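Local coordinates for mobilization protein A (Pseudomonas aeruginosa, PDB 2NS6) that nicks one strand of plasmid DNA at the origin of transfer as the relaxase of conjugative mobilization, probably through a covalent tyrosine intermediate, at residues R52-D55 and Y56-A60; I128-G131 and I132-A136; R142-G145 and K146-E149; A171-D174 and H175-A179. All blocks are in the same frame, centred on the assembly; numbering follows the deposited sequence.

Contact 1 (R52-D55 and Y56-A60); sequences RPAD and YWDAA
Water 1 joins the carboxylates of D55 and D58, donating to D55 OD1 at 2.8 Å and to D58 OD2 at 2.5 Å. D55 OD1 and D58 OD2 are themselves 4.2 Å apart, so the water separates like charges and probably eases their repulsion. The other ends of the acids are also held: D58 OD1 forms a salt bridge with R19 of helix 18-26, while D55 OD2 accepts R52 N at 2.7 Å from above the carboxylate plane. D55 reaches back this way because its CG lies beside its own backbone N (chi1 -57°).

These residues make up the first turns of helix 53-63, where the backbone bonds D55 N to R52 O and Y56 N to P53 O come first, followed by the i to i+4 bonds D58 N to A54 O at 2.8 Å and A59 N to D55 O at 3.2 Å.

The aromatic contacts lie on the buried side. W57 puts CD1 3.3 Å from P53 O, and its NE1 bonds to T107 OG1; Y56 CD2 sits over one face of the indole, 3.9 Å above its plane and offset toward the rim. Y56 OH is taken up by S125 and W139.

Contact 2 (I128-G131 and I132-A136); sequences INDG and IERPA
D130 OD1 is gripped by two donors of the residues that follow it. I132 N reaches it at 3.0 Å from above the carboxylate plane, and R134 NH1 reaches it at 2.7 Å in a bond that is almost straight (176°). The second carboxylate oxygen joins in, with R134 NH2 2.7 Å from D130 OD2. The salt bridge is therefore end-on and two-pronged, one nitrogen to each oxygen, both oxygens using their syn lone pairs. The paired bonds hold carboxylate and guanidinium nearly coplanar, their planes 23° apart. D130 can face forward along the chain because its CG stands between its own backbone N and carbonyl carbon (chi1 48°), while R134 comes in on a chain extended from CG to NE.

I132 packs against both partners of the ion pair. Its CG2 lies over one face of the guanidinium, 3.8 Å above the plane and offset toward the rim, and its CD1 is 3.6 Å from D130 OD2. R134 has further acceptors beyond this turn, the carbonyl of P148 for NH2 and, more weakly, that of G151 for NE.

One residue earlier, N129 OD1 accepts G131 N at 2.8 Å and a bond from water 2, which also reaches I132 O weakly. N129 ND2 donates to the backbone O of H45, whose residue is a manganese ligand. The whole is an Asx turn followed by a salt bridge between residues four apart, D130 and R134, shaping the loop between strand 117-124 and helix 136-139.

Contact 3 (R142-G145 and K146-E149); sequences RYNG and KTPE
N144 folds its side chain over the turn and accepts T147 N on OD1 at 3.0 Å, with an N-H...O angle of 165°. The donor stands above the amide plane, away from a lone pair direction. With its CG anti to the backbone N (chi1 -165°), N144 carries OD1 across to the residues that follow, where it also lies 3.5 Å from K146 CB.

The main chain of N144 meets P148 as well. P148 N has no hydrogen to give, so the 2.9 Å between N144 O and P148 N is a close approach without a bond, and P148 CD rests 3.5 Å from the same N144 O. On the same face of the proline ring, toward CG and CB, Y143 comes in at a slant: its OH is 3.7 Å from P148 CG, and its CE1 is 4.2 Å from P148 CB, an apolar touch.

Further out, the bond from T147 N to N144 OD1 spans a tight turn in which G145 and K146 have helical backbone angles, before the chain extends at T147 and P148 begins a short 3-10 segment. Y143 packs on Q154, the backbone of R142 bonds to that of G152, and E149 O accepts Q138 NE2. The turn thus stands at the protein surface, its centre about 25 Å from the centre of the chain, in the loop between helix 136-139, which Q138 belongs to, and helix 164-181.

Contact 4 (A171-D174 and H175-A179); sequences AWAD and HANRA
The W172 indole has the methyl of A176 over one face, CB standing 4.3 Å above the plane and offset toward the rim. H175 touches the same ring system with its CB, 4.2 Å from W172 CE3. Beyond this turn the indole meets the rings of F76 and F94. The imidazole of H175 meets F94 edge-to-face and the ring of H97 at a steep angle. In the guanidinium of R178, the edge is approached nearly in plane by H175 CB.

The polar ends of H175 and R178 converge on one acid outside the turn: E93 OE1 takes both a hydrogen bond from H175 ND1 and a salt bridge from R178 NH1. R178 leaves the helix with its CG anti to the backbone N (chi1 -176°), then bends at chi2 and chi3 to bring the guanidinium back beside H175. Its CB meanwhile lies 3.2 Å from D174 O.

Beneath the side chains run regular i to i+4 bonds. A176 N to W172 O, at 2.8 Å, is almost straight at 176°, N177 N reaches A173 O at the same 2.8 Å, and R178 N reaches D174 O at 3.1 Å. N177 OD1, as modelled, also comes to 3.1 Å from A173 O, two acceptors facing each other.

H175 comes within about 3 Å of a bound manganese ion, measured from its side chain. W172, H175 and A176 form the inner side of helix 164-181, packed by aromatic and small residues against helix 84-99 and, through F76, against strand 71-77 of the antiparallel sheet of the relaxase fold.

Read from the N terminus, the four contacts come strictly in series; none nests in or crosses another. Contact 1 lies in the first turns of helix 53-63 and contact 4 in the middle of helix 164-181, neither closing a loop, their centres about 30 Å apart on opposite sides of the chain's centre. Contacts 2 and 3 shape the loops on either side of helix 136-139. Contact 2 forms a bridge between its neighbours: A136 CB meets A59 CB of contact 1 at 4.0 Å, and I132 CD1 packs on P148 CB of contact 3 at 3.8 Å. The first three thus form one connected flank, while contact 4 belongs with helix 84-99 and the sheet.

Contact 1 (R52-D55 and Y56-A60)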
# COMPACT_ATOMS: atom_id res chain seq x y z
N ARG A 52 -11.53 2.09 -10.25
CA ARG A 52 -10.20 2.73 -10.24
C ARG A 52 -9.72 2.70 -8.81
O ARG A 52 -10.51 2.88 -7.89
CB ARG A 52 -10.26 4.21 -10.63
CG ARG A 52 -10.45 4.51 -12.07
CD ARG A 52 -10.42 6.02 -12.22
NE ARG A 52 -9.09 6.57 -11.99
CZ ARG A 52 -8.31 7.07 -12.95
NH1 ARG A 52 -8.74 7.07 -14.21
NH2 ARG A 52 -7.12 7.57 -12.65
N PRO A 53 -8.41 2.51 -8.60
CA PRO A 53 -7.86 2.47 -7.24
C PRO A 53 -8.37 3.63 -6.37
O PRO A 53 -8.74 3.43 -5.21
CB PRO A 53 -6.35 2.53 -7.49
CG PRO A 53 -6.21 1.81 -8.82
CD PRO A 53 -7.35 2.38 -9.62
N ALA A 54 -8.40 4.83 -6.95
CA ALA A 54 -8.87 6.01 -6.24
C ALA A 54 -10.27 5.81 -5.68
O ALA A 54 -10.62 6.35 -4.63
CB ALA A 54 -8.85 7.23 -7.17
N ASP A 55 -11.09 5.02 -6.38
CA ASP A 55 -12.44 4.78 -5.89
C ASP A 55 -12.42 4.15 -4.50
O ASP A 55 -13.28 4.43 -3.67
CB ASP A 55 -13.23 3.88 -6.86
CG ASP A 55 -13.31 4.46 -8.27
OD1 ASP A 55 -13.26 5.70 -8.44
OD2 ASP A 55 -13.43 3.66 -9.23
N TYR A 56 -11.42 3.31 -4.23
CA TYR A 56 -11.33 2.67 -2.93
C TYR A 56 -10.97 3.69 -1.84
O TYR A 56 -11.55 3.68 -0.75
CB TYR A 56 -10.27 1.56 -2.95
CG TYR A 56 -10.21 0.74 -1.68
CD1 TYR A 56 -11.04 -0.36 -1.50
CD2 TYR A 56 -9.34 1.09 -0.64
CE1 TYR A 56 -11.02 -1.09 -0.33
CE2 TYR A 56 -9.31 0.36 0.54
CZ TYR A 56 -10.16 -0.73 0.70
OH TYR A 56 -10.15 -1.46 1.86
N TRP A 57 -10.02 4.56 -2.14
CA TRP A 57 -9.60 5.56 -1.17
C TRP A 57 -10.68 6.62 -0.94
O TRP A 57 -10.79 7.17 0.16
CB TRP A 57 -8.29 6.18 -1.63
CG TRP A 57 -7.25 5.12 -1.85
CD1 TRP A 57 -6.65 4.79 -3.03
CD2 TRP A 57 -6.74 4.21 -0.87
NE1 TRP A 57 -5.80 3.73 -2.85
CE2 TRP A 57 -5.82 3.36 -1.53
CE3 TRP A 57 -6.96 4.04 0.51
CZ2 TRP A 57 -5.13 2.33 -0.85
CZ3 TRP A 57 -6.27 3.03 1.18
CH2 TRP A 57 -5.36 2.19 0.49
N ASP A 58 -11.47 6.89 -1.98
CA ASP A 58 -12.57 7.85 -1.87
C ASP A 58 -13.55 7.32 -0.83
O ASP A 58 -13.99 8.04 0.07
CB ASP A 58 -13.32 8.02 -3.20
CG ASP A 58 -12.57 8.89 -4.22
OD1 ASP A 58 -11.86 9.84 -3.83
OD2 ASP A 58 -12.73 8.62 -5.44
N ALA A 59 -13.92 6.04 -0.96
CA ALA A 59 -14.86 5.40 -0.05
C ALA A 59 -14.29 5.40 1.36
O ALA A 59 -14.97 5.78 2.32
CB ALA A 59 -15.14 3.96 -0.49
N ALA A 60 -13.05 4.97 1.50
CA ALA A 60 -12.41 4.96 2.80
C ALA A 60 -12.58 6.33 3.47
O ALA A 60 -12.96 6.40 4.64
CB ALA A 60 -10.93 4.62 2.65
O HOH W 1 -12.24 8.25 -7.87

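Contact 2 (I128-G131 and I132-A136)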
# COMPACT_ATOMS: atom_id res chain seq x y z
N ILE A 128 -9.58 -6.93 5.16
CA ILE A 128 -9.36 -8.22 4.52
C ILE A 128 -10.32 -8.46 3.37
O ILE A 128 -11.54 -8.52 3.56
CB ILE A 128 -9.52 -9.34 5.56
CG1 ILE A 128 -8.53 -9.10 6.71
CG2 ILE A 128 -9.30 -10.70 4.91
CD1 ILE A 128 -8.74 -10.00 7.91
N ASN A 129 -9.78 -8.61 2.16
CA ASN A 129 -10.66 -8.88 1.04
C ASN A 129 -10.95 -10.37 0.99
O ASN A 129 -10.10 -11.17 0.58
CB ASN A 129 -10.03 -8.44 -0.28
CG ASN A 129 -11.02 -8.49 -1.43
OD1 ASN A 129 -12.02 -9.19 -1.36
ND2 ASN A 129 -10.74 -7.75 -2.49
N ASP A 130 -12.15 -10.74 1.43
CA ASP A 130 -12.57 -12.14 1.46
C ASP A 130 -13.26 -12.57 0.16
O ASP A 130 -13.80 -13.66 0.09
CB ASP A 130 -13.51 -12.39 2.64
CG ASP A 130 -14.61 -11.35 2.74
OD1 ASP A 130 -14.90 -10.68 1.73
OD2 ASP A 130 -15.20 -11.20 3.83
N GLY A 131 -13.24 -11.70 -0.85
CA GLY A 131 -13.86 -12.04 -2.11
C GLY A 131 -15.37 -11.88 -2.12
O GLY A 131 -16.03 -12.20 -3.11
N ILE A 132 -15.93 -11.38 -1.02
CA ILE A 132 -17.37 -11.15 -0.92
C ILE A 132 -17.70 -9.73 -1.36
O ILE A 132 -17.23 -8.76 -0.75
CB ILE A 132 -17.86 -11.35 0.53
CG1 ILE A 132 -17.71 -12.82 0.93
CG2 ILE A 132 -19.31 -10.91 0.66
CD1 ILE A 132 -17.92 -13.07 2.39
N GLU A 133 -18.51 -9.61 -2.40
CA GLU A 133 -18.88 -8.29 -2.92
C GLU A 133 -19.67 -7.48 -1.90
O GLU A 133 -20.58 -7.98 -1.25
CB GLU A 133 -19.72 -8.41 -4.19
CG GLU A 133 -19.07 -9.14 -5.34
CD GLU A 133 -19.60 -8.67 -6.69
OE1 GLU A 133 -19.25 -9.28 -7.73
OE2 GLU A 133 -20.36 -7.67 -6.72
N ARG A 134 -19.32 -6.20 -1.78
CA ARG A 134 -20.00 -5.30 -0.87
C ARG A 134 -19.96 -3.92 -1.51
O ARG A 134 -18.98 -3.55 -2.14
CB ARG A 134 -19.28 -5.24 0.49
CG ARG A 134 -19.09 -6.57 1.22
CD ARG A 134 -18.33 -6.36 2.54
NE ARG A 134 -18.27 -7.57 3.37
CZ ARG A 134 -17.42 -8.58 3.18
NH1 ARG A 134 -16.55 -8.55 2.19
NH2 ARG A 134 -17.44 -9.62 4.00
N PRO A 135 -21.06 -3.16 -1.40
CA PRO A 135 -21.08 -1.81 -1.98
C PRO A 135 -20.04 -0.95 -1.26
O PRO A 135 -19.60 -1.30 -0.17
CB PRO A 135 -22.50 -1.34 -1.69
CG PRO A 135 -23.29 -2.61 -1.80
CD PRO A 135 -22.42 -3.62 -1.06
N ALA A 136 -19.65 0.16 -1.86
CA ALA A 136 -18.66 1.04 -1.25
C ALA A 136 -19.13 1.51 0.13
O ALA A 136 -18.37 1.49 1.10
CB ALA A 136 -18.38 2.25 -2.16
O HOH W 2 -14.59 -8.74 -2.10

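Contact 3 (R142-G145 and K146-E149)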
# COMPACT_ATOMS: atom_id res chain seq x y z
N ARG A 142 -18.79 -2.14 10.16
CA ARG A 142 -18.29 -3.15 11.09
C ARG A 142 -18.49 -4.53 10.48
O ARG A 142 -19.42 -4.75 9.72
CB ARG A 142 -19.03 -3.05 12.42
CG ARG A 142 -18.85 -1.70 13.09
CD ARG A 142 -19.64 -1.57 14.39
NE ARG A 142 -19.58 -0.21 14.91
CZ ARG A 142 -18.46 0.40 15.30
NH1 ARG A 142 -17.29 -0.24 15.23
NH2 ARG A 142 -18.50 1.64 15.75
N TYR A 143 -17.59 -5.45 10.83
CA TYR A 143 -17.65 -6.81 10.32
C TYR A 143 -18.72 -7.61 11.06
O TYR A 143 -18.92 -7.42 12.26
CB TYR A 143 -16.29 -7.48 10.53
CG TYR A 143 -16.21 -8.90 10.00
CD1 TYR A 143 -16.34 -9.16 8.64
CD2 TYR A 143 -15.95 -9.96 10.86
CE1 TYR A 143 -16.21 -10.46 8.15
CE2 TYR A 143 -15.82 -11.26 10.38
CZ TYR A 143 -15.95 -11.50 9.02
OH TYR A 143 -15.79 -12.78 8.54
N ASN A 144 -19.40 -8.50 10.34
CA ASN A 144 -20.44 -9.33 10.94
C ASN A 144 -20.01 -10.79 10.84
O ASN A 144 -20.31 -11.47 9.86
CB ASN A 144 -21.77 -9.13 10.22
CG ASN A 144 -22.95 -9.68 11.00
OD1 ASN A 144 -22.96 -10.84 11.39
ND2 ASN A 144 -23.96 -8.84 11.23
N GLY A 145 -19.32 -11.27 11.87
CA GLY A 145 -18.85 -12.64 11.90
C GLY A 145 -19.89 -13.71 11.61
O GLY A 145 -19.58 -14.72 10.97
N LYS A 146 -21.11 -13.50 12.07
CA LYS A 146 -22.17 -14.47 11.84
C LYS A 146 -22.53 -14.53 10.36
O LYS A 146 -22.61 -15.61 9.78
CB LYS A 146 -23.41 -14.12 12.66
CG LYS A 146 -23.19 -14.18 14.17
CD LYS A 146 -22.87 -15.60 14.62
CE LYS A 146 -22.16 -15.60 15.97
NZ LYS A 146 -21.85 -16.99 16.42
N THR A 147 -22.74 -13.37 9.76
CA THR A 147 -23.12 -13.29 8.34
C THR A 147 -22.28 -12.23 7.63
O THR A 147 -22.71 -11.10 7.41
CB THR A 147 -24.62 -12.93 8.22
OG1 THR A 147 -25.38 -13.79 9.09
CG2 THR A 147 -25.11 -13.12 6.80
N PRO A 148 -21.05 -12.60 7.24
CA PRO A 148 -20.07 -11.75 6.54
C PRO A 148 -20.63 -10.86 5.42
O PRO A 148 -20.30 -9.68 5.34
CB PRO A 148 -19.05 -12.76 6.02
CG PRO A 148 -19.06 -13.82 7.07
CD PRO A 148 -20.54 -13.98 7.38
N GLU A 149 -21.49 -11.42 4.57
CA GLU A 149 -22.07 -10.66 3.46
C GLU A 149 -22.98 -9.50 3.88
O GLU A 149 -23.33 -8.66 3.05
CB GLU A 149 -22.85 -11.60 2.53
CG GLU A 149 -24.15 -12.12 3.13
CD GLU A 149 -23.98 -13.44 3.86
OE1 GLU A 149 -22.92 -13.68 4.47
OE2 GLU A 149 -24.93 -14.26 3.83

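Contact 4 (A171-D174 and H175-A179)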
# COMPACT_ATOMS: atom_id res chain seq x y z
N ALA A 171 12.37 -8.16 6.69
CA ALA A 171 11.76 -8.74 5.50
C ALA A 171 12.20 -7.95 4.27
O ALA A 171 12.58 -8.53 3.26
CB ALA A 171 10.24 -8.74 5.64
N TRP A 172 12.15 -6.63 4.37
CA TRP A 172 12.56 -5.78 3.25
C TRP A 172 14.02 -6.06 2.89
O TRP A 172 14.36 -6.20 1.72
CB TRP A 172 12.38 -4.30 3.60
CG TRP A 172 12.94 -3.34 2.56
CD1 TRP A 172 13.81 -2.31 2.79
CD2 TRP A 172 12.70 -3.35 1.15
NE1 TRP A 172 14.13 -1.68 1.61
CE2 TRP A 172 13.47 -2.30 0.58
CE3 TRP A 172 11.92 -4.14 0.30
CZ2 TRP A 172 13.47 -2.01 -0.79
CZ3 TRP A 172 11.92 -3.86 -1.07
CH2 TRP A 172 12.70 -2.81 -1.60
N ALA A 173 14.86 -6.16 3.92
CA ALA A 173 16.29 -6.43 3.72
C ALA A 173 16.50 -7.73 2.94
O ALA A 173 17.22 -7.76 1.95
CB ALA A 173 16.99 -6.52 5.08
N ASP A 174 15.86 -8.80 3.42
CA ASP A 174 15.94 -10.12 2.80
C ASP A 174 15.49 -10.03 1.33
O ASP A 174 16.03 -10.73 0.47
CB ASP A 174 15.05 -11.09 3.59
CG ASP A 174 14.90 -12.46 2.93
OD1 ASP A 174 15.93 -13.14 2.69
OD2 ASP A 174 13.75 -12.87 2.66
N HIS A 175 14.52 -9.17 1.06
CA HIS A 175 14.01 -8.99 -0.30
C HIS A 175 14.98 -8.21 -1.17
O HIS A 175 15.36 -8.66 -2.25
CB HIS A 175 12.64 -8.29 -0.25
CG HIS A 175 11.50 -9.23 0.01
ND1 HIS A 175 10.75 -9.78 -1.00
CD2 HIS A 175 11.03 -9.76 1.17
CE1 HIS A 175 9.86 -10.62 -0.48
NE2 HIS A 175 10.02 -10.62 0.83
N ALA A 176 15.40 -7.04 -0.71
CA ALA A 176 16.35 -6.23 -1.47
C ALA A 176 17.63 -7.03 -1.71
O ALA A 176 18.11 -7.12 -2.83
CB ALA A 176 16.66 -4.93 -0.73
N ASN A 177 18.19 -7.61 -0.65
CA ASN A 177 19.41 -8.39 -0.77
C ASN A 177 19.27 -9.50 -1.81
O ASN A 177 20.09 -9.62 -2.72
CB ASN A 177 19.78 -9.00 0.59
CG ASN A 177 20.21 -7.95 1.60
OD1 ASN A 177 20.20 -8.18 2.80
ND2 ASN A 177 20.62 -6.79 1.09
N ARG A 178 18.22 -10.30 -1.68
CA ARG A 178 17.98 -11.39 -2.62
C ARG A 178 17.97 -10.85 -4.06
O ARG A 178 18.63 -11.41 -4.94
CB ARG A 178 16.64 -12.06 -2.32
CG ARG A 178 16.34 -13.26 -3.20
CD ARG A 178 14.86 -13.36 -3.55
NE ARG A 178 14.41 -12.21 -4.34
CZ ARG A 178 13.92 -11.08 -3.82
NH1 ARG A 178 13.55 -10.09 -4.62
NH2 ARG A 178 13.79 -10.95 -2.51
N ALA A 179 17.24 -9.77 -4.29
CA ALA A 179 17.14 -9.17 -5.62
C ALA A 179 18.48 -8.71 -6.15
O ALA A 179 18.76 -8.78 -7.35
CB ALA A 179 16.17 -7.99 -5.59